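Local coordinates for cytidine deaminase (Burkholderia pseudomallei, PDB 3DMO), which probably catalyses the zinc-dependent hydrolytic deamination of cytidine and 2'-deoxycytidine to uridine and 2'-deoxyuridine in pyrimidine salvage, at residues A25-S30 and N50-S55; F32-A37 and C61-A66. All coordinates share one frame; numbering follows the deposited sequence.

Interaction 2 lies in the buried core, where strand 34-40 packs on the helix that begins at Ala-62; interaction 1 is only partly buried, joining two loops at a subunit interface. The chemistry follows the place. Interaction 1 is largely polar, with a carboxylate gripping a turn and backbones bridged, whereas across interaction 2 small apolar side chains meet and the polar work is done beside them, at the zinc ion. The segments alternate along the chain: each loop of interaction 1 leads on to an element of interaction 2. The amide of Asn-50 joins the two contacts, reaching the backbone at both Phe-32 and Val-34.

Interaction 1: A25-S30 and N50-S55; sequences AYAPYS and NVENAS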
ATOM      1  N   ALA A  25      -8.419  -0.046  18.166  1.00 21.60           N
ATOM      2  CA  ALA A  25      -7.338  -0.407  17.245  1.00 21.37           C
ATOM      3  C   ALA A  25      -6.988  -1.893  17.302  1.00 21.52           C
ATOM      4  O   ALA A  25      -7.088  -2.535  18.350  1.00 20.81           O
ATOM      5  CB  ALA A  25      -6.107   0.427  17.519  1.00 21.14           C
ATOM      6  N   TYR A  26      -6.610  -2.435  16.152  1.00 21.20           N
ATOM      7  CA  TYR A  26      -6.045  -3.772  16.076  1.00 21.48           C
ATOM      8  C   TYR A  26      -4.587  -3.594  15.676  1.00 21.40           C
ATOM      9  O   TYR A  26      -4.264  -3.475  14.490  1.00 21.00           O
ATOM     10  CB  TYR A  26      -6.818  -4.642  15.071  1.00 21.88           C
ATOM     11  CG  TYR A  26      -6.238  -6.027  14.862  1.00 22.41           C
ATOM     12  CD1 TYR A  26      -6.295  -6.996  15.866  1.00 23.08           C
ATOM     13  CD2 TYR A  26      -5.633  -6.364  13.647  1.00 21.86           C
ATOM     14  CE1 TYR A  26      -5.750  -8.277  15.659  1.00 22.72           C
ATOM     15  CE2 TYR A  26      -5.097  -7.629  13.430  1.00 23.41           C
ATOM     16  CZ  TYR A  26      -5.153  -8.575  14.436  1.00 22.80           C
ATOM     17  OH  TYR A  26      -4.615  -9.820  14.199  1.00 23.97           O
ATOM     18  N   ALA A  27      -3.717  -3.531  16.683  1.00 21.59           N
ATOM     19  CA  ALA A  27      -2.286  -3.306  16.463  1.00 21.53           C
ATOM     20  C   ALA A  27      -1.396  -4.248  17.297  1.00 21.76           C
ATOM     21  O   ALA A  27      -0.560  -3.779  18.071  1.00 21.80           O
ATOM     22  CB  ALA A  27      -1.928  -1.833  16.731  1.00 20.96           C
ATOM     23  N   PRO A  28      -1.544  -5.578  17.115  1.00 22.46           N
ATOM     24  CA  PRO A  28      -0.738  -6.490  17.928  1.00 22.71           C
ATOM     25  C   PRO A  28       0.720  -6.573  17.474  1.00 22.99           C
ATOM     26  O   PRO A  28       1.543  -7.170  18.170  1.00 23.47           O
ATOM     27  CB  PRO A  28      -1.431  -7.837  17.720  1.00 22.82           C
ATOM     28  CG  PRO A  28      -1.973  -7.751  16.345  1.00 22.68           C
ATOM     29  CD  PRO A  28      -2.405  -6.317  16.168  1.00 22.37           C
ATOM     30  N   TYR A  29       1.044  -5.980  16.325  1.00 22.86           N
ATOM     31  CA  TYR A  29       2.412  -6.043  15.807  1.00 22.72           C
ATOM     32  C   TYR A  29       3.260  -4.862  16.269  1.00 22.71           C
ATOM     33  O   TYR A  29       4.352  -5.063  16.799  1.00 23.25           O
ATOM     34  CB  TYR A  29       2.427  -6.203  14.276  1.00 22.43           C
ATOM     35  CG  TYR A  29       1.606  -7.397  13.842  1.00 22.09           C
ATOM     36  CD1 TYR A  29       0.296  -7.234  13.404  1.00 21.02           C
ATOM     37  CD2 TYR A  29       2.115  -8.695  13.936  1.00 21.30           C
ATOM     38  CE1 TYR A  29      -0.480  -8.321  13.038  1.00 20.94           C
ATOM     39  CE2 TYR A  29       1.345  -9.794  13.577  1.00 22.11           C
ATOM     40  CZ  TYR A  29       0.044  -9.599  13.137  1.00 21.67           C
ATOM     41  OH  TYR A  29      -0.734 -10.675  12.779  1.00 23.02           O
ATOM     42  N   SER A  30       2.761  -3.642  16.076  1.00 22.59           N
ATOM     43  CA  SER A  30       3.456  -2.439  16.548  1.00 22.94           C
ATOM     44  C   SER A  30       3.189  -2.162  18.024  1.00 23.44           C
ATOM     45  O   SER A  30       4.012  -1.533  18.704  1.00 23.68           O
ATOM     46  CB  SER A  30       3.046  -1.213  15.727  1.00 22.88           C
ATOM     47  OG  SER A  30       1.699  -0.846  15.983  1.00 22.25           O
ATOM     48  N   ASN A  50      -6.133   2.208  13.483  1.00 18.81           N
ATOM     49  CA  ASN A  50      -5.229   1.398  12.679  1.00 18.87           C
ATOM     50  C   ASN A  50      -5.606  -0.083  12.760  1.00 19.11           C
ATOM     51  O   ASN A  50      -6.148  -0.545  13.773  1.00 18.95           O
ATOM     52  CB  ASN A  50      -3.743   1.667  12.980  1.00 18.87           C
ATOM     53  CG  ASN A  50      -3.381   1.514  14.450  1.00 19.56           C
ATOM     54  OD1 ASN A  50      -4.177   1.821  15.338  1.00 19.17           O
ATOM     55  ND2 ASN A  50      -2.147   1.081  14.708  1.00 18.84           N
ATOM     56  N   VAL A  51      -5.398  -0.795  11.662  1.00 18.43           N
ATOM     57  CA  VAL A  51      -5.743  -2.214  11.572  1.00 18.46           C
ATOM     58  C   VAL A  51      -4.563  -2.890  10.926  1.00 18.67           C
ATOM     59  O   VAL A  51      -4.305  -2.699   9.731  1.00 18.54           O
ATOM     60  CB  VAL A  51      -7.029  -2.470  10.740  1.00 18.76           C
ATOM     61  CG1 VAL A  51      -7.350  -3.966  10.691  1.00 18.03           C
ATOM     62  CG2 VAL A  51      -8.208  -1.675  11.321  1.00 17.96           C
ATOM     63  N   GLU A  52      -3.842  -3.667  11.726  1.00 18.77           N
ATOM     64  CA  GLU A  52      -2.589  -4.257  11.286  1.00 18.71           C
ATOM     65  C   GLU A  52      -2.761  -5.649  10.671  1.00 19.40           C
ATOM     66  O   GLU A  52      -3.834  -6.257  10.749  1.00 18.84           O
ATOM     67  CB  GLU A  52      -1.559  -4.252  12.427  1.00 18.43           C
ATOM     68  CG  GLU A  52      -1.236  -2.834  12.871  1.00 18.82           C
ATOM     69  CD  GLU A  52      -0.060  -2.709  13.825  1.00 19.44           C
ATOM     70  OE1 GLU A  52       0.497  -1.592  13.902  1.00 20.46           O
ATOM     71  OE2 GLU A  52       0.292  -3.693  14.509  1.00 19.84           O
ATOM     72  N   ASN A  53      -1.695  -6.120  10.023  1.00 19.59           N
ATOM     73  CA  ASN A  53      -1.664  -7.429   9.380  1.00 19.55           C
ATOM     74  C   ASN A  53      -0.267  -8.004   9.554  1.00 19.57           C
ATOM     75  O   ASN A  53       0.694  -7.244   9.662  1.00 19.04           O
ATOM     76  CB  ASN A  53      -1.992  -7.284   7.892  1.00 19.66           C
ATOM     77  CG  ASN A  53      -2.294  -8.606   7.232  1.00 20.07           C
ATOM     78  OD1 ASN A  53      -1.381  -9.314   6.790  1.00 22.60           O
ATOM     79  ND2 ASN A  53      -3.577  -8.949   7.140  1.00 19.57           N
ATOM     80  N   ALA A  54      -0.159  -9.334   9.605  1.00 20.12           N
ATOM     81  CA  ALA A  54       1.135 -10.004   9.795  1.00 20.46           C
ATOM     82  C   ALA A  54       2.099  -9.642   8.673  1.00 20.91           C
ATOM     83  O   ALA A  54       3.311  -9.574   8.885  1.00 21.59           O
ATOM     84  CB  ALA A  54       0.957 -11.521   9.895  1.00 20.87           C
ATOM     85  N   SER A  55       1.547  -9.424   7.484  1.00 21.26           N
ATOM     86  CA  SER A  55       2.299  -8.832   6.393  1.00 21.54           C
ATOM     87  C   SER A  55       2.118  -7.327   6.510  1.00 20.70           C
ATOM     88  O   SER A  55       1.065  -6.793   6.161  1.00 20.28           O
ATOM     89  CB  SER A  55       1.801  -9.339   5.043  1.00 21.53           C
ATOM     90  OG  SER A  55       2.462  -8.665   3.990  1.00 25.60           O
TER
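Glu-52 reaches across to the turn at Tyr-29 and Ser-30 and uses both carboxylate oxygens there. Its OE2 accepts two consecutive backbone N-H groups: Ser-30 N sits 2.9 Å from OE2 on the syn lone pair and makes a nearly straight bond (168°), while Tyr-29 N, 3.0 Å from OE2, comes in nearly along the C-O axis with a more bent geometry. OE1 takes the hydroxyl of Ser-30, OG to OE1 being a short 2.5 Å, from the syn side but 22° out of the carboxylate plane. Three bonds thus fix the rotation of the carboxylate, at the end of a chain that runs extended beyond CG. A diol, probably from the crystallisation liquor, bonds to both Glu-52 OE1 and Asn-50 ND2, which also donates to Phe-32 O. That fits the predicted substrate site in 50-55 and the family pattern, in which the corresponding Asn and Glu hold the ribose, so they probably do so here.

The Tyr-29 ring lies 29° from the plane of the Glu-52 carboxylate. It turns its edge to Glu-52, CD1 lying 3.6 Å from CB, and lays a face over the chain beyond, with Ala-54 CA 4.0 Å from the ring centroid in a CH-pi contact. Tyr-26 instead meets the Glu-52 carbonyl edge-on, CE2 to O 3.3 Å, and Pro-28 CD sits over the centre of one face. Both tyrosine hydroxyls bond to Glu-105 of the second subunit. The backbones themselves form a single parallel bridge at Tyr-26 and Val-51: Tyr-26 N donates to Asn-50 O, and Glu-52 N to Tyr-26 O (2.8 Å).

Interaction 2: F32-A37 and C61-A66; sequences FKVGAA and CAERTA. With ZN (zinc ion), chain E.
Ala-62 puts its methyl against strand 34-37, between the side chains of Val-34 and Ala-36. Its CB lies 3.8 Å from Val-34 CG1 and 4.0 Å from Ala-36 CB, and it also meets the backbone of Val-34 and Gly-35. One turn further along the helix, Ala-66 CB adds a looser contact to Ala-36 CB at 4.4 Å. With small side chains between them the two elements come close: the segment axes pass at 7.0 Å, the helix running 37° from the strand direction.

The same first turn carries the metal site. Cys-61, at the N-cap, binds the zinc ion through SG at 2.4 Å; Cys-96 and Cys-99 give two more ligands, and a water 2.1 Å from the zinc completes the four. This is the zinc signature of the cytidine deaminase family, here in its three-cysteine form: Cys-Ala-Glu at the start of one helix and Pro-Cys-x-x-Cys at the start of another, 97-107, set against one side of a mixed sheet. Glu-63, the predicted proton donor, points its CB away from the strand, but a bend at chi2 (91°) swings the carboxylate back beside the zinc ion, where OE2 accepts a hydrogen bond of 2.7 Å from the zinc-bound water.

Arg-64 binds the same sulfur: its NH2 donates to Cys-61 SG at 3.3 Å, with the sulfur close to the guanidinium plane, and this may offset charge on a thiolate. Further out, Glu-63 also packs on Val-85 of strand 80-87 and on Cys-99. Strand 34-40 is held in the sheet by backbone bonds of Gly-35 to Val-86 and of Ala-36 to Gly-48, while Ala-37 turns away from the metal-site helix and packs on helix 11-22.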
ATOM      1  N   PHE A  32       1.143  -0.041  18.781  1.00 24.30           N
ATOM      2  CA  PHE A  32       1.020   1.403  18.715  1.00 24.01           C
ATOM      3  C   PHE A  32      -0.374   1.725  18.191  1.00 23.65           C
ATOM      4  O   PHE A  32      -0.624   1.647  16.991  1.00 23.53           O
ATOM      5  CB  PHE A  32       2.097   1.971  17.789  1.00 24.30           C
ATOM      6  CG  PHE A  32       2.160   3.476  17.769  1.00 25.60           C
ATOM      7  CD1 PHE A  32       2.809   4.178  18.788  1.00 26.94           C
ATOM      8  CD2 PHE A  32       1.588   4.196  16.719  1.00 26.34           C
ATOM      9  CE1 PHE A  32       2.878   5.573  18.763  1.00 27.12           C
ATOM     10  CE2 PHE A  32       1.653   5.593  16.686  1.00 26.84           C
ATOM     11  CZ  PHE A  32       2.298   6.281  17.709  1.00 26.76           C
ATOM     12  N   LYS A  33      -1.280   2.056  19.107  1.00 22.50           N
ATOM     13  CA  LYS A  33      -2.668   2.322  18.759  1.00 22.29           C
ATOM     14  C   LYS A  33      -2.867   3.769  18.338  1.00 21.38           C
ATOM     15  O   LYS A  33      -2.381   4.698  18.998  1.00 21.30           O
ATOM     16  CB  LYS A  33      -3.587   1.985  19.931  1.00 22.67           C
ATOM     17  CG  LYS A  33      -3.603   0.507  20.294  1.00 24.74           C
ATOM     18  CD  LYS A  33      -4.648   0.220  21.359  1.00 28.54           C
ATOM     19  CE  LYS A  33      -4.729  -1.278  21.617  1.00 32.14           C
ATOM     20  NZ  LYS A  33      -5.733  -1.623  22.671  1.00 34.34           N
ATOM     21  N   VAL A  34      -3.584   3.955  17.233  1.00 20.43           N
ATOM     22  CA  VAL A  34      -3.907   5.285  16.738  1.00 19.89           C
ATOM     23  C   VAL A  34      -5.420   5.366  16.546  1.00 19.14           C
ATOM     24  O   VAL A  34      -6.058   4.385  16.159  1.00 18.60           O
ATOM     25  CB  VAL A  34      -3.183   5.613  15.398  1.00 20.37           C
ATOM     26  CG1 VAL A  34      -3.442   7.063  14.961  1.00 20.41           C
ATOM     27  CG2 VAL A  34      -1.680   5.388  15.499  1.00 20.58           C
ATOM     28  N   GLY A  35      -5.991   6.530  16.843  1.00 18.68           N
ATOM     29  CA  GLY A  35      -7.404   6.769  16.582  1.00 18.12           C
ATOM     30  C   GLY A  35      -7.619   8.026  15.770  1.00 18.01           C
ATOM     31  O   GLY A  35      -6.814   8.957  15.805  1.00 18.07           O
ATOM     32  N   ALA A  36      -8.724   8.047  15.036  1.00 18.38           N
ATOM     33  CA  ALA A  36      -9.124   9.224  14.285  1.00 18.53           C
ATOM     34  C   ALA A  36     -10.622   9.375  14.360  1.00 18.71           C
ATOM     35  O   ALA A  36     -11.349   8.396  14.524  1.00 19.51           O
ATOM     36  CB  ALA A  36      -8.671   9.124  12.827  1.00 17.94           C
ATOM     37  N   ALA A  37     -11.081  10.613  14.272  1.00 19.15           N
ATOM     38  CA  ALA A  37     -12.507  10.880  14.204  1.00 19.31           C
ATOM     39  C   ALA A  37     -12.760  11.954  13.171  1.00 19.38           C
ATOM     40  O   ALA A  37     -12.157  13.023  13.212  1.00 19.05           O
ATOM     41  CB  ALA A  37     -13.047  11.297  15.555  1.00 19.70           C
ATOM     42  N   CYS A  61      -3.997   2.664   8.290  1.00 18.74           N
ATOM     43  CA  CYS A  61      -3.969   3.708   9.306  1.00 18.19           C
ATOM     44  C   CYS A  61      -5.359   4.173   9.715  1.00 17.50           C
ATOM     45  O   CYS A  61      -6.316   4.071   8.935  1.00 16.32           O
ATOM     46  CB  CYS A  61      -3.208   4.910   8.771  1.00 18.30           C
ATOM     47  SG  CYS A  61      -1.455   4.628   8.518  1.00 18.93           S
ATOM     48  N   ALA A  62      -5.450   4.706  10.940  1.00 17.65           N
ATOM     49  CA  ALA A  62      -6.678   5.279  11.497  1.00 17.46           C
ATOM     50  C   ALA A  62      -7.370   6.318  10.608  1.00 17.22           C
ATOM     51  O   ALA A  62      -8.579   6.238  10.382  1.00 16.70           O
ATOM     52  CB  ALA A  62      -6.397   5.878  12.882  1.00 17.01           C
ATOM     53  N   GLU A  63      -6.595   7.278  10.097  1.00 17.33           N
ATOM     54  CA  GLU A  63      -7.121   8.356   9.259  1.00 17.91           C
ATOM     55  C   GLU A  63      -7.830   7.750   8.045  1.00 17.99           C
ATOM     56  O   GLU A  63      -8.952   8.142   7.697  1.00 17.70           O
ATOM     57  CB  GLU A  63      -5.988   9.275   8.764  1.00 17.83           C
ATOM     58  CG  GLU A  63      -5.143   9.958   9.854  1.00 19.76           C
ATOM     59  CD  GLU A  63      -3.904   9.154  10.274  1.00 20.18           C
ATOM     60  OE1 GLU A  63      -4.030   7.973  10.645  1.00 19.79           O
ATOM     61  OE2 GLU A  63      -2.787   9.714  10.239  1.00 20.62           O
ATOM     62  N   ARG A  64      -7.167   6.786   7.406  1.00 17.97           N
ATOM     63  CA  ARG A  64      -7.717   6.152   6.216  1.00 18.23           C
ATOM     64  C   ARG A  64      -8.920   5.264   6.520  1.00 18.04           C
ATOM     65  O   ARG A  64      -9.881   5.268   5.758  1.00 18.11           O
ATOM     66  CB  ARG A  64      -6.639   5.404   5.429  1.00 18.32           C
ATOM     67  CG  ARG A  64      -5.729   6.355   4.660  1.00 19.49           C
ATOM     68  CD  ARG A  64      -4.682   5.589   3.878  1.00 20.08           C
ATOM     69  NE  ARG A  64      -3.579   5.171   4.737  1.00 20.40           N
ATOM     70  CZ  ARG A  64      -2.695   4.228   4.425  1.00 22.26           C
ATOM     71  NH1 ARG A  64      -2.759   3.591   3.254  1.00 20.68           N
ATOM     72  NH2 ARG A  64      -1.728   3.928   5.282  1.00 22.18           N
ATOM     73  N   THR A  65      -8.881   4.547   7.644  1.00 18.04           N
ATOM     74  CA  THR A  65     -10.028   3.763   8.115  1.00 17.88           C
ATOM     75  C   THR A  65     -11.276   4.643   8.287  1.00 17.04           C
ATOM     76  O   THR A  65     -12.354   4.289   7.805  1.00 17.22           O
ATOM     77  CB  THR A  65      -9.712   3.031   9.438  1.00 18.32           C
ATOM     78  OG1 THR A  65      -8.696   2.048   9.205  1.00 18.60           O
ATOM     79  CG2 THR A  65     -10.961   2.333   9.990  1.00 18.22           C
ATOM     80  N   ALA A  66     -11.120   5.788   8.955  1.00 16.91           N
ATOM     81  CA  ALA A  66     -12.224   6.742   9.133  1.00 16.87           C
ATOM     82  C   ALA A  66     -12.784   7.249   7.802  1.00 17.00           C
ATOM     83  O   ALA A  66     -13.993   7.243   7.590  1.00 16.98           O
ATOM     84  CB  ALA A  66     -11.794   7.918  10.013  1.00 16.04           C
TER
HETATM   85 ZN    ZN E 131      -0.924   6.913   8.014  1.00 20.55          ZN
HETATM   86  O   HOH W   1      -0.676   8.039   9.817  1.00 18.93           O